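Side-chain contacts in probable spore coat polysaccharide biosynthesis protein E (Chromobacterium violaceum ATCC 12472, PDB 3G8R), which binds zinc in its barrel domain and probably acts as an N-acylneuraminate-9-phosphate synthase, a sialic acid synthase-like enzyme that carries a SAF domain after the barrel: residues Ile114-Ser119 with Val221-Val226; Phe41-Gln46 with Ala85-Asn90; Thr187-Gln190 with Arg196-Tyr199; Ala13-Gly18 with Gly234-Ser239; Ala94-Phe99 with Asp105-His110. All coordinates share one frame; numbering follows the deposited sequence.

Contact 1: residues Ile114-Ser119 with Val221-Val226; sequences IIKIAS and VFEKHV. With ZN (zinc ion), chain C.
K116 and E223 meet inside the barrel as a buried salt bridge, NZ of K116 lying 3.1 Å from OE2 of E223. The pair is also a hydrogen bond, but a weak one, and the other oxygen, OE1 of E223, stays 3.6 Å from NZ of K116. The two side chains come from opposite directions, and their lengths span the 10.5 Å between CA of K116 and CA of E223. They do so unequally. E223 runs out nearly straight, CG anti to the backbone N (chi1 -172°) and the chain extended beyond it, whereas K116 bends at chi2, chi3 and chi4, which brings its CE to 3.2 Å from OE2 of E223 as well. NZ of K116 also hydrogen-bonds to OG of S141; on the glutamate side, NZ of K44 makes a long, weak ion pair with OE1 of E223. Two residues further along the strand, H225 turns its ring to the zinc ion, which NE2 of H225 binds at 2.4 Å; H202 is the other protein ligand. Strands 114-117 and 221-225 are the fourth and eighth of the closed parallel barrel, so the salt bridge crosses its interior, while strands 93-98 and 138-141 flank the lysine strand and strands 7-11 and 196-201 flank the glutamate strand.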
# COMPACT_ATOMS: atom_id res chain seq x y z
N ILE A 114 2.66 -13.63 -24.91
CA ILE A 114 2.40 -12.22 -24.52
C ILE A 114 3.42 -11.15 -25.06
O ILE A 114 4.62 -11.44 -25.27
CB ILE A 114 2.33 -12.12 -22.97
CG1 ILE A 114 1.17 -12.97 -22.42
CG2 ILE A 114 2.25 -10.66 -22.50
CD1 ILE A 114 1.12 -13.11 -20.87
N ILE A 115 2.93 -9.93 -25.28
CA ILE A 115 3.76 -8.84 -25.78
C ILE A 115 4.02 -7.76 -24.73
O ILE A 115 3.10 -7.09 -24.30
CB ILE A 115 3.13 -8.18 -27.04
CG1 ILE A 115 3.17 -9.15 -28.22
CG2 ILE A 115 3.86 -6.87 -27.43
CD1 ILE A 115 2.16 -8.87 -29.32
N LYS A 116 5.27 -7.57 -24.31
CA LYS A 116 5.53 -6.37 -23.51
C LYS A 116 5.85 -5.23 -24.44
O LYS A 116 6.58 -5.40 -25.41
CB LYS A 116 6.67 -6.53 -22.51
CG LYS A 116 6.28 -6.04 -21.12
CD LYS A 116 6.60 -4.58 -20.82
CE LYS A 116 8.05 -4.43 -20.32
NZ LYS A 116 8.22 -3.33 -19.29
N ILE A 117 5.29 -4.07 -24.17
CA ILE A 117 5.77 -2.86 -24.78
C ILE A 117 6.73 -2.14 -23.82
O ILE A 117 6.35 -1.78 -22.70
CB ILE A 117 4.59 -1.94 -25.08
CG1 ILE A 117 3.67 -2.63 -26.08
CG2 ILE A 117 5.06 -0.55 -25.58
CD1 ILE A 117 2.46 -1.78 -26.47
N ALA A 118 7.96 -1.90 -24.24
CA ALA A 118 8.87 -1.10 -23.42
C ALA A 118 8.43 0.36 -23.34
O ALA A 118 7.72 0.87 -24.21
CB ALA A 118 10.27 -1.19 -23.97
N SER A 119 8.88 1.05 -22.31
CA SER A 119 8.48 2.43 -22.10
C SER A 119 8.96 3.32 -23.22
O SER A 119 8.37 4.36 -23.47
CB SER A 119 9.05 2.96 -20.78
OG SER A 119 9.54 1.89 -20.00
N VAL A 221 0.89 -7.70 -11.32
CA VAL A 221 1.87 -8.19 -12.29
C VAL A 221 3.13 -7.48 -11.94
O VAL A 221 3.12 -6.28 -11.65
CB VAL A 221 1.50 -7.76 -13.67
CG1 VAL A 221 2.58 -8.13 -14.60
CG2 VAL A 221 0.16 -8.37 -14.07
N PHE A 222 4.23 -8.21 -11.95
CA PHE A 222 5.46 -7.69 -11.39
C PHE A 222 6.59 -8.13 -12.25
O PHE A 222 6.71 -9.31 -12.52
CB PHE A 222 5.62 -8.21 -9.97
CG PHE A 222 4.50 -7.79 -9.04
CD1 PHE A 222 4.51 -6.52 -8.45
CD2 PHE A 222 3.42 -8.63 -8.79
CE1 PHE A 222 3.46 -6.11 -7.61
CE2 PHE A 222 2.38 -8.25 -7.96
CZ PHE A 222 2.39 -6.99 -7.37
N GLU A 223 7.42 -7.20 -12.68
CA GLU A 223 8.54 -7.52 -13.56
C GLU A 223 9.80 -7.05 -12.92
O GLU A 223 9.85 -5.93 -12.43
CB GLU A 223 8.37 -6.81 -14.88
CG GLU A 223 9.33 -7.18 -15.97
CD GLU A 223 9.13 -6.30 -17.20
OE1 GLU A 223 10.08 -6.17 -18.01
OE2 GLU A 223 8.03 -5.70 -17.35
N LYS A 224 10.80 -7.93 -12.93
CA LYS A 224 12.12 -7.64 -12.41
C LYS A 224 13.17 -8.25 -13.32
O LYS A 224 12.97 -9.36 -13.83
CB LYS A 224 12.25 -8.22 -11.03
CG LYS A 224 13.65 -8.20 -10.45
CD LYS A 224 13.86 -7.02 -9.50
CE LYS A 224 13.28 -7.31 -8.10
NZ LYS A 224 13.72 -6.30 -7.12
N HIS A 225 14.27 -7.52 -13.55
CA HIS A 225 15.40 -8.05 -14.34
C HIS A 225 16.11 -9.10 -13.54
O HIS A 225 16.24 -8.97 -12.32
CB HIS A 225 16.40 -6.95 -14.65
CG HIS A 225 15.99 -6.06 -15.78
ND1 HIS A 225 16.76 -5.89 -16.91
CD2 HIS A 225 14.89 -5.29 -15.96
CE1 HIS A 225 16.15 -5.07 -17.74
NE2 HIS A 225 15.01 -4.68 -17.18
N VAL A 226 16.58 -10.14 -14.23
CA VAL A 226 17.30 -11.28 -13.61
C VAL A 226 18.55 -11.60 -14.38
O VAL A 226 18.66 -11.23 -15.55
CB VAL A 226 16.45 -12.55 -13.61
CG1 VAL A 226 15.27 -12.37 -12.72
CG2 VAL A 226 16.04 -12.95 -15.05
ZN ZN C . 13.68 -2.95 -18.23

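Contact 2: residues Phe41-Gln46 with Ala85-Asn90; sequences FGFKLQ and AEMKAN
Packing of an outer helix on the barrel wall joins helix 77-89 to strand 40-47, with M87, a selenomethionine, reaching down onto F43 and L45. CA of M87 is 6.4 Å from CA of F43, and the selenomethionine supplies the whole helix side of the contact. Its CG is anti to the carbonyl carbon (chi1 -83°) and the chain beyond is extended, which carries the selenium past F43 to the neighbourhood of L45. On the way CG of M87 touches CB of F43 at 3.5 Å, the two side chains crossing at about a right angle, and CE of M87 lies obliquely to the phenylalanine ring, 3.7 Å from its CD2. At the far end M87 and L45 meet tip to tip: CE of M87 is 3.4 Å from CD2 and 3.5 Å from CD1 of L45, so the methyl sits against both branches of the leucine. The F43 ring leads away from the helix segment and meets F92 edge-to-face, and I30 of helix 21-33 also packs on the F43 side chain. K44, between the two apolar residues, points to the other side of the strand, where NZ of K44 forms a salt bridge with E11. Successive strand residues facing alternately the surrounding helices and the barrel interior are characteristic of a TIM barrel, here that of the NeuB family.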
# COMPACT_ATOMS: atom_id res chain seq x y z
N PHE A 41 3.99 -17.20 -13.37
CA PHE A 41 5.33 -16.79 -13.66
C PHE A 41 5.45 -16.73 -15.18
O PHE A 41 4.96 -17.60 -15.89
CB PHE A 41 6.34 -17.81 -13.10
CG PHE A 41 6.38 -17.90 -11.60
CD1 PHE A 41 6.87 -16.84 -10.84
CD2 PHE A 41 5.96 -19.05 -10.95
CE1 PHE A 41 6.94 -16.94 -9.46
CE2 PHE A 41 6.01 -19.14 -9.58
CZ PHE A 41 6.49 -18.09 -8.83
N GLY A 42 6.15 -15.69 -15.63
CA GLY A 42 6.54 -15.51 -17.02
C GLY A 42 8.00 -15.11 -17.12
O GLY A 42 8.53 -14.47 -16.24
N PHE A 43 8.63 -15.54 -18.20
CA PHE A 43 10.00 -15.18 -18.51
C PHE A 43 10.02 -14.30 -19.75
O PHE A 43 9.29 -14.52 -20.70
CB PHE A 43 10.83 -16.45 -18.73
CG PHE A 43 12.10 -16.47 -17.91
CD1 PHE A 43 12.15 -17.17 -16.71
CD2 PHE A 43 13.21 -15.72 -18.29
CE1 PHE A 43 13.30 -17.15 -15.94
CE2 PHE A 43 14.37 -15.72 -17.52
CZ PHE A 43 14.42 -16.44 -16.36
N LYS A 44 10.87 -13.28 -19.75
CA LYS A 44 10.85 -12.28 -20.82
C LYS A 44 12.17 -12.12 -21.60
O LYS A 44 13.26 -12.03 -21.00
CB LYS A 44 10.39 -10.94 -20.30
CG LYS A 44 9.61 -10.19 -21.33
CD LYS A 44 9.49 -8.71 -21.01
CE LYS A 44 10.82 -8.00 -21.19
NZ LYS A 44 10.68 -6.54 -21.58
N LEU A 45 12.03 -12.08 -22.93
CA LEU A 45 13.09 -11.74 -23.88
C LEU A 45 12.89 -10.38 -24.52
O LEU A 45 11.82 -9.79 -24.41
CB LEU A 45 13.06 -12.75 -25.00
CG LEU A 45 13.92 -13.98 -24.79
CD1 LEU A 45 14.59 -13.95 -23.43
CD2 LEU A 45 13.01 -15.16 -24.94
N GLN A 46 13.91 -9.90 -25.20
CA GLN A 46 13.83 -8.63 -25.94
C GLN A 46 14.16 -8.89 -27.39
O GLN A 46 15.22 -9.40 -27.69
CB GLN A 46 14.83 -7.65 -25.37
CG GLN A 46 14.34 -7.02 -24.10
CD GLN A 46 15.26 -5.95 -23.57
OE1 GLN A 46 16.19 -5.54 -24.24
NE2 GLN A 46 15.00 -5.50 -22.36
N ALA A 85 11.90 -22.35 -25.83
CA ALA A 85 11.67 -23.76 -25.67
C ALA A 85 11.83 -24.13 -24.20
O ALA A 85 10.90 -24.68 -23.60
CB ALA A 85 12.59 -24.52 -26.55
N GLU A 86 12.98 -23.79 -23.62
CA GLU A 86 13.19 -23.97 -22.18
C GLU A 86 12.16 -23.20 -21.35
O GLU A 86 11.43 -23.81 -20.57
CB GLU A 86 14.61 -23.57 -21.74
CG GLU A 86 15.69 -24.64 -21.92
CD GLU A 86 15.60 -25.85 -20.95
OE1 GLU A 86 15.59 -25.63 -19.71
OE2 GLU A 86 15.60 -27.01 -21.44
N MSE A 87 12.06 -21.88 -21.53
CA MSE A 87 11.04 -21.11 -20.81
C MSE A 87 9.80 -21.98 -20.60
O MSE A 87 9.41 -22.24 -19.47
CB MSE A 87 10.64 -19.85 -21.58
CG MSE A 87 11.57 -18.72 -21.35
SE MSE A 87 11.44 -17.27 -22.44
CE MSE A 87 13.00 -16.65 -21.91
N LYS A 88 9.21 -22.43 -21.70
CA LYS A 88 7.98 -23.21 -21.66
C LYS A 88 8.19 -24.56 -21.02
O LYS A 88 7.36 -25.00 -20.22
CB LYS A 88 7.39 -23.34 -23.05
CG LYS A 88 6.97 -22.00 -23.66
CD LYS A 88 6.77 -22.10 -25.16
CE LYS A 88 5.57 -21.27 -25.61
NZ LYS A 88 5.07 -21.68 -26.96
N ALA A 89 9.31 -25.19 -21.34
CA ALA A 89 9.69 -26.44 -20.69
C ALA A 89 9.56 -26.40 -19.16
O ALA A 89 9.11 -27.36 -18.56
CB ALA A 89 11.07 -26.82 -21.06
N ASN A 90 9.92 -25.27 -18.55
CA ASN A 90 9.91 -25.12 -17.10
C ASN A 90 8.57 -24.60 -16.56
O ASN A 90 8.35 -24.53 -15.35
CB ASN A 90 11.05 -24.20 -16.63
CG ASN A 90 12.43 -24.76 -16.94
OD1 ASN A 90 13.13 -25.24 -16.05
ND2 ASN A 90 12.84 -24.68 -18.19

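Contact 3: residues Thr187-Gln190 with Arg196-Tyr199; sequences TLRQ and RIGY
I197 carries the strand side of this contact, lying beneath L188 and R189 of helix 184-191. At the beginning of strand 196-201, R196 starts away from the helix segment, and its NH2 forms a salt bridge with OD1 of D163. At I197 the side chain turns toward the helix, and CA of I197 is 6.1 Å from CA of R189. Its CG1 is anti to the carbonyl carbon (chi1 -62°), which sets that branch against the helix: CG1 of I197 is 3.8 Å from CA of R189, and its terminal CD1 lies 4.1 Å from CB of L188 and 4.0 Å from the backbone O of L188. The arginine returns alongside the same branch. Its chain leaves the helix extended and then bends at chi3 (-92°), bringing NH1 of R189 to 3.9 Å from CG1 of I197, which lies obliquely to the guanidinium. I185, one helical turn before R189, adds to the cover of I197. G198 brings no side chain, and Y199 directs its hydroxyl to T201 and E203 instead. The contact packs the helix of the beta-alpha-beta unit formed by strand 164-168, helix 184-191 and strand 196-201 onto the strand that follows it, as in a TIM barrel.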
# COMPACT_ATOMS: atom_id res chain seq x y z
N THR A 187 -2.00 5.76 -8.74
CA THR A 187 -2.43 6.79 -9.66
C THR A 187 -2.94 6.10 -10.90
O THR A 187 -4.03 6.42 -11.42
CB THR A 187 -1.33 7.75 -9.99
OG1 THR A 187 -1.11 8.60 -8.86
CG2 THR A 187 -1.69 8.62 -11.19
N LEU A 188 -2.18 5.13 -11.37
CA LEU A 188 -2.57 4.45 -12.58
C LEU A 188 -3.83 3.67 -12.35
O LEU A 188 -4.71 3.67 -13.19
CB LEU A 188 -1.47 3.52 -13.04
CG LEU A 188 -0.26 4.22 -13.69
CD1 LEU A 188 0.73 3.18 -14.19
CD2 LEU A 188 -0.72 5.11 -14.83
N ARG A 189 -3.90 3.00 -11.20
CA ARG A 189 -5.07 2.18 -10.89
C ARG A 189 -6.36 3.00 -10.89
O ARG A 189 -7.39 2.56 -11.40
CB ARG A 189 -4.89 1.43 -9.57
CG ARG A 189 -6.17 0.97 -8.98
CD ARG A 189 -5.94 0.15 -7.72
NE ARG A 189 -5.83 -1.30 -7.95
CZ ARG A 189 -6.09 -1.95 -9.09
NH1 ARG A 189 -6.52 -1.31 -10.19
NH2 ARG A 189 -5.94 -3.28 -9.12
N GLN A 190 -6.29 4.20 -10.34
CA GLN A 190 -7.47 5.06 -10.23
C GLN A 190 -7.85 5.68 -11.60
O GLN A 190 -9.02 5.88 -11.89
CB GLN A 190 -7.24 6.15 -9.20
CG GLN A 190 -7.37 5.73 -7.74
CD GLN A 190 -6.93 6.85 -6.76
OE1 GLN A 190 -6.12 7.75 -7.09
NE2 GLN A 190 -7.47 6.80 -5.55
N ARG A 196 -5.61 -4.29 -15.99
CA ARG A 196 -4.70 -4.82 -14.97
C ARG A 196 -3.56 -3.83 -14.73
O ARG A 196 -3.00 -3.28 -15.69
CB ARG A 196 -4.12 -6.14 -15.42
CG ARG A 196 -3.91 -7.11 -14.31
CD ARG A 196 -3.96 -8.52 -14.85
NE ARG A 196 -4.96 -8.68 -15.94
CZ ARG A 196 -4.69 -8.98 -17.22
NH1 ARG A 196 -3.44 -9.17 -17.65
NH2 ARG A 196 -5.70 -9.10 -18.10
N ILE A 197 -3.22 -3.60 -13.47
CA ILE A 197 -2.13 -2.67 -13.18
C ILE A 197 -0.94 -3.40 -12.63
O ILE A 197 -1.12 -4.27 -11.81
CB ILE A 197 -2.59 -1.57 -12.21
CG1 ILE A 197 -3.72 -0.74 -12.84
CG2 ILE A 197 -1.39 -0.65 -11.76
CD1 ILE A 197 -3.29 0.02 -14.12
N GLY A 198 0.27 -3.06 -13.05
CA GLY A 198 1.46 -3.76 -12.53
C GLY A 198 2.61 -2.83 -12.28
O GLY A 198 2.46 -1.59 -12.36
N TYR A 199 3.77 -3.41 -11.99
CA TYR A 199 4.96 -2.67 -11.58
C TYR A 199 6.17 -3.35 -12.17
O TYR A 199 6.42 -4.52 -11.88
CB TYR A 199 5.09 -2.69 -10.05
CG TYR A 199 6.38 -2.04 -9.54
CD1 TYR A 199 7.04 -2.53 -8.43
CD2 TYR A 199 6.94 -0.93 -10.19
CE1 TYR A 199 8.24 -1.91 -7.97
CE2 TYR A 199 8.11 -0.31 -9.75
CZ TYR A 199 8.76 -0.80 -8.64
OH TYR A 199 9.92 -0.16 -8.22

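Contact 4: residues Ala13-Gly18 with Gly234-Ser239; sequences ANNHMG and GINNYS
Both segments are irregular loops, and the first folds into a type I beta turn from N14 to M17, its N15 lying nearest the other loop with CA 7.8 Å from CA of I235. N15 is the side chain that reaches across, facing N236 and S239. Its CG is anti to the carbonyl carbon (chi1 -59°), which directs the amide toward the 234-239 loop. There the amide of N15 has S239 beside its nitrogen, ND2 of N15 being 3.7 Å from OG of S239 and 4.1 Å from CB of S239. The side chains of N15 and N236 cross at about a right angle, with their amide planes 39° apart. The polar ends of N15 are satisfied elsewhere: ND2 donates to the backbone O of V226, and OD1 accepts from NH2 of R69. Two bonds to separate parts of the chain thus fix the rotation of this buried amide. Close by, Y238 meets H225, a zinc ligand, edge-to-face, and S239 also packs on H225, so the second loop lies beside the metal site. The first loop follows strand 7-11 and leads to helix 21-33; the second follows strand 221-225 and leads to helix 242-259. The contact therefore joins the loops after the first and last barrel strands, with R69 of helix 67-72 alongside.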
# COMPACT_ATOMS: atom_id res chain seq x y z
N ALA A 13 16.38 -9.76 -20.50
CA ALA A 13 16.94 -8.71 -21.33
C ALA A 13 18.08 -9.31 -22.12
O ALA A 13 17.88 -10.27 -22.88
CB ALA A 13 17.41 -7.54 -20.49
N ASN A 14 19.28 -8.78 -21.95
CA ASN A 14 20.39 -9.29 -22.70
C ASN A 14 21.32 -10.02 -21.81
O ASN A 14 22.41 -10.37 -22.21
CB ASN A 14 21.09 -8.18 -23.47
CG ASN A 14 20.18 -7.55 -24.51
OD1 ASN A 14 19.65 -8.25 -25.37
ND2 ASN A 14 19.97 -6.23 -24.42
N ASN A 15 20.88 -10.29 -20.59
CA ASN A 15 21.75 -10.94 -19.61
C ASN A 15 22.08 -12.40 -19.92
O ASN A 15 22.77 -13.07 -19.12
CB ASN A 15 21.18 -10.83 -18.19
CG ASN A 15 20.98 -9.41 -17.76
OD1 ASN A 15 21.82 -8.54 -18.01
ND2 ASN A 15 19.86 -9.15 -17.11
N HIS A 16 21.59 -12.90 -21.05
CA HIS A 16 22.06 -14.18 -21.55
C HIS A 16 23.49 -13.98 -22.02
O HIS A 16 24.25 -14.93 -22.22
CB HIS A 16 21.20 -14.66 -22.71
CG HIS A 16 20.94 -13.61 -23.74
ND1 HIS A 16 19.72 -12.99 -23.89
CD2 HIS A 16 21.74 -13.08 -24.70
CE1 HIS A 16 19.78 -12.13 -24.89
NE2 HIS A 16 21.00 -12.17 -25.40
N MSE A 17 23.83 -12.70 -22.20
CA MSE A 17 25.19 -12.26 -22.49
C MSE A 17 25.69 -12.65 -23.88
O MSE A 17 26.90 -12.68 -24.11
CB MSE A 17 26.18 -12.72 -21.41
CG MSE A 17 25.85 -12.28 -20.00
SE MSE A 17 25.72 -10.50 -19.63
CE MSE A 17 27.23 -9.81 -20.28
N GLY A 18 24.76 -12.92 -24.80
CA GLY A 18 25.08 -13.47 -26.11
C GLY A 18 25.18 -14.99 -26.15
O GLY A 18 25.49 -15.58 -27.21
N GLY A 234 29.68 -11.13 -15.14
CA GLY A 234 29.20 -10.23 -14.10
C GLY A 234 27.69 -10.05 -14.12
O GLY A 234 26.96 -10.69 -14.90
N ILE A 235 27.20 -9.17 -13.25
CA ILE A 235 25.79 -8.82 -13.24
C ILE A 235 25.66 -7.33 -13.02
O ILE A 235 26.48 -6.72 -12.30
CB ILE A 235 25.00 -9.62 -12.17
CG1 ILE A 235 23.51 -9.56 -12.46
CG2 ILE A 235 25.32 -9.16 -10.72
CD1 ILE A 235 22.71 -10.63 -11.72
N ASN A 236 24.65 -6.72 -13.63
CA ASN A 236 24.47 -5.32 -13.36
C ASN A 236 23.70 -5.04 -12.09
O ASN A 236 23.29 -5.92 -11.34
CB ASN A 236 23.90 -4.56 -14.54
CG ASN A 236 22.72 -5.24 -15.16
OD1 ASN A 236 22.87 -6.21 -15.89
ND2 ASN A 236 21.53 -4.74 -14.88
N ASN A 237 23.52 -3.76 -11.87
CA ASN A 237 23.20 -3.19 -10.59
C ASN A 237 21.67 -3.06 -10.39
O ASN A 237 21.19 -2.56 -9.36
CB ASN A 237 23.94 -1.84 -10.52
CG ASN A 237 24.59 -1.46 -11.91
OD1 ASN A 237 25.53 -2.14 -12.41
ND2 ASN A 237 24.08 -0.39 -12.53
N TYR A 238 20.91 -3.51 -11.39
CA TYR A 238 19.45 -3.59 -11.35
C TYR A 238 18.93 -4.97 -11.75
O TYR A 238 17.81 -5.08 -12.24
CB TYR A 238 18.80 -2.51 -12.24
CG TYR A 238 19.35 -2.36 -13.67
CD1 TYR A 238 20.52 -1.62 -13.94
CD2 TYR A 238 18.70 -2.93 -14.75
CE1 TYR A 238 21.01 -1.47 -15.26
CE2 TYR A 238 19.19 -2.79 -16.07
CZ TYR A 238 20.34 -2.06 -16.32
OH TYR A 238 20.79 -1.95 -17.63
N SER A 239 19.74 -6.02 -11.58
CA SER A 239 19.32 -7.36 -11.98
C SER A 239 19.54 -8.29 -10.84
O SER A 239 20.63 -8.32 -10.28
CB SER A 239 20.08 -7.83 -13.21
OG SER A 239 19.93 -6.88 -14.25

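Contact 5: residues Ala94-Phe99 with Asp105-His110; sequences AICTPF and DLIEAH
Strand 93-98 and helix 101-109 pass closest at C96 and I107, whose CA atoms are 7.1 Å apart, and the short link between them leaves the helix folded back along the outside of its own strand. I107 fills the interval, with its side chain directed to the strand and CG1 and CD1 doing the touching. The sulfur of C96 stands anti to the backbone N (chi1 -175°), which turns it to the helix, and CG1 of I107 lies 3.8 Å from both CB and SG of C96. Strand 93-98, helix 101-109 and strand 114-117 make up one beta-alpha-beta unit of the TIM barrel, and C96 and P98 are the residues of the strand that face the helix, while T97 between them points away from it. Further along, CD1 of I107 rests on the proline ring: it is 3.6 Å from CB of P98 and 3.8 Å from CD of P98, the two side chains crossing obliquely. Y47, from strand 40-47, packs on both C96 and I107, and its hydroxyl is hydrogen-bonded to ND1 of H110 at the end of the segment. K136 lies against I107 as well, and I115 of strand 114-117 against P98.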
# COMPACT_ATOMS: atom_id res chain seq x y z
N ALA A 94 5.88 -17.63 -21.80
CA ALA A 94 6.85 -17.00 -22.67
C ALA A 94 6.36 -15.61 -23.00
O ALA A 94 5.31 -15.43 -23.63
CB ALA A 94 6.98 -17.79 -23.92
N ILE A 95 7.13 -14.61 -22.59
CA ILE A 95 6.76 -13.24 -22.79
C ILE A 95 7.89 -12.54 -23.51
O ILE A 95 9.05 -12.84 -23.24
CB ILE A 95 6.57 -12.58 -21.46
CG1 ILE A 95 5.34 -13.17 -20.80
CG2 ILE A 95 6.40 -11.12 -21.64
CD1 ILE A 95 5.33 -12.99 -19.32
N CYS A 96 7.56 -11.63 -24.42
CA CYS A 96 8.60 -10.93 -25.19
C CYS A 96 8.33 -9.45 -25.57
O CYS A 96 7.19 -9.05 -25.84
CB CYS A 96 8.97 -11.71 -26.45
SG CYS A 96 10.34 -10.93 -27.32
N THR A 97 9.39 -8.66 -25.58
CA THR A 97 9.32 -7.26 -25.98
C THR A 97 9.98 -7.06 -27.34
O THR A 97 11.22 -7.12 -27.47
CB THR A 97 10.05 -6.37 -24.99
OG1 THR A 97 9.60 -6.68 -23.68
CG2 THR A 97 9.81 -4.90 -25.27
N PRO A 98 9.15 -6.79 -28.35
CA PRO A 98 9.63 -6.47 -29.67
C PRO A 98 9.97 -4.99 -29.72
O PRO A 98 9.36 -4.19 -29.03
CB PRO A 98 8.39 -6.68 -30.51
CG PRO A 98 7.32 -6.13 -29.63
CD PRO A 98 7.71 -6.55 -28.23
N PHE A 99 10.92 -4.60 -30.56
CA PHE A 99 11.15 -3.17 -30.72
C PHE A 99 10.93 -2.78 -32.16
O PHE A 99 10.80 -1.59 -32.46
CB PHE A 99 12.54 -2.78 -30.25
CG PHE A 99 12.75 -2.99 -28.78
CD1 PHE A 99 12.69 -1.92 -27.90
CD2 PHE A 99 12.97 -4.26 -28.28
CE1 PHE A 99 12.86 -2.11 -26.53
CE2 PHE A 99 13.14 -4.47 -26.93
CZ PHE A 99 13.08 -3.39 -26.05
N ASP A 105 6.61 -10.00 -35.93
CA ASP A 105 6.43 -11.12 -36.84
C ASP A 105 7.06 -12.33 -36.21
O ASP A 105 6.44 -13.40 -36.10
CB ASP A 105 7.10 -10.84 -38.17
CG ASP A 105 6.28 -9.91 -39.05
OD1 ASP A 105 5.06 -10.15 -39.18
OD2 ASP A 105 6.86 -8.95 -39.62
N LEU A 106 8.30 -12.12 -35.77
CA LEU A 106 9.09 -13.14 -35.16
C LEU A 106 8.42 -13.69 -33.89
O LEU A 106 8.32 -14.92 -33.71
CB LEU A 106 10.46 -12.58 -34.83
CG LEU A 106 11.71 -13.40 -35.16
CD1 LEU A 106 12.87 -12.98 -34.23
CD2 LEU A 106 11.44 -14.91 -35.11
N ILE A 107 7.97 -12.79 -33.01
CA ILE A 107 7.26 -13.23 -31.82
C ILE A 107 6.15 -14.22 -32.18
O ILE A 107 5.98 -15.18 -31.46
CB ILE A 107 6.66 -12.05 -31.02
CG1 ILE A 107 7.69 -11.48 -30.03
CG2 ILE A 107 5.38 -12.47 -30.27
CD1 ILE A 107 7.37 -10.05 -29.60
N GLU A 108 5.44 -13.98 -33.28
CA GLU A 108 4.37 -14.88 -33.75
C GLU A 108 4.90 -16.29 -34.08
O GLU A 108 4.36 -17.31 -33.59
CB GLU A 108 3.69 -14.31 -35.00
CG GLU A 108 3.17 -12.88 -34.88
CD GLU A 108 1.74 -12.78 -34.37
OE1 GLU A 108 1.20 -11.65 -34.39
OE2 GLU A 108 1.16 -13.82 -33.97
N ALA A 109 5.94 -16.32 -34.90
CA ALA A 109 6.58 -17.57 -35.30
C ALA A 109 7.00 -18.44 -34.10
O ALA A 109 6.92 -19.69 -34.14
CB ALA A 109 7.77 -17.28 -36.17
N HIS A 110 7.43 -17.77 -33.04
CA HIS A 110 7.96 -18.46 -31.90
C HIS A 110 6.87 -18.94 -30.98
O HIS A 110 7.12 -19.69 -30.04
CB HIS A 110 8.92 -17.55 -31.19
CG HIS A 110 10.22 -17.39 -31.91
ND1 HIS A 110 11.30 -16.73 -31.37
CD2 HIS A 110 10.63 -17.83 -33.13
CE1 HIS A 110 12.31 -16.75 -32.22
NE2 HIS A 110 11.93 -17.43 -33.30

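From the N terminus, the 13-18 loop opens contact 4, which closes only at 234-239 and encloses the other four. Within it, contact 2 closes the stretch from the second barrel strand to helix 77-89. Contact 5 follows, a short closure between the third strand and its helix, and contact 1 then opens on the fourth strand to close on the eighth, with contact 3 nested inside it. None of them cross. Contacts 2, 3 and 5 pack helices on the outer wall, contact 1 spans the interior, and contact 4 joins the loops after the first and last strands. K44 of the second strand touches K116 and E223, bringing contacts 1 and 2 together, and backbone bonds tie the strand of contact 5 to those of both.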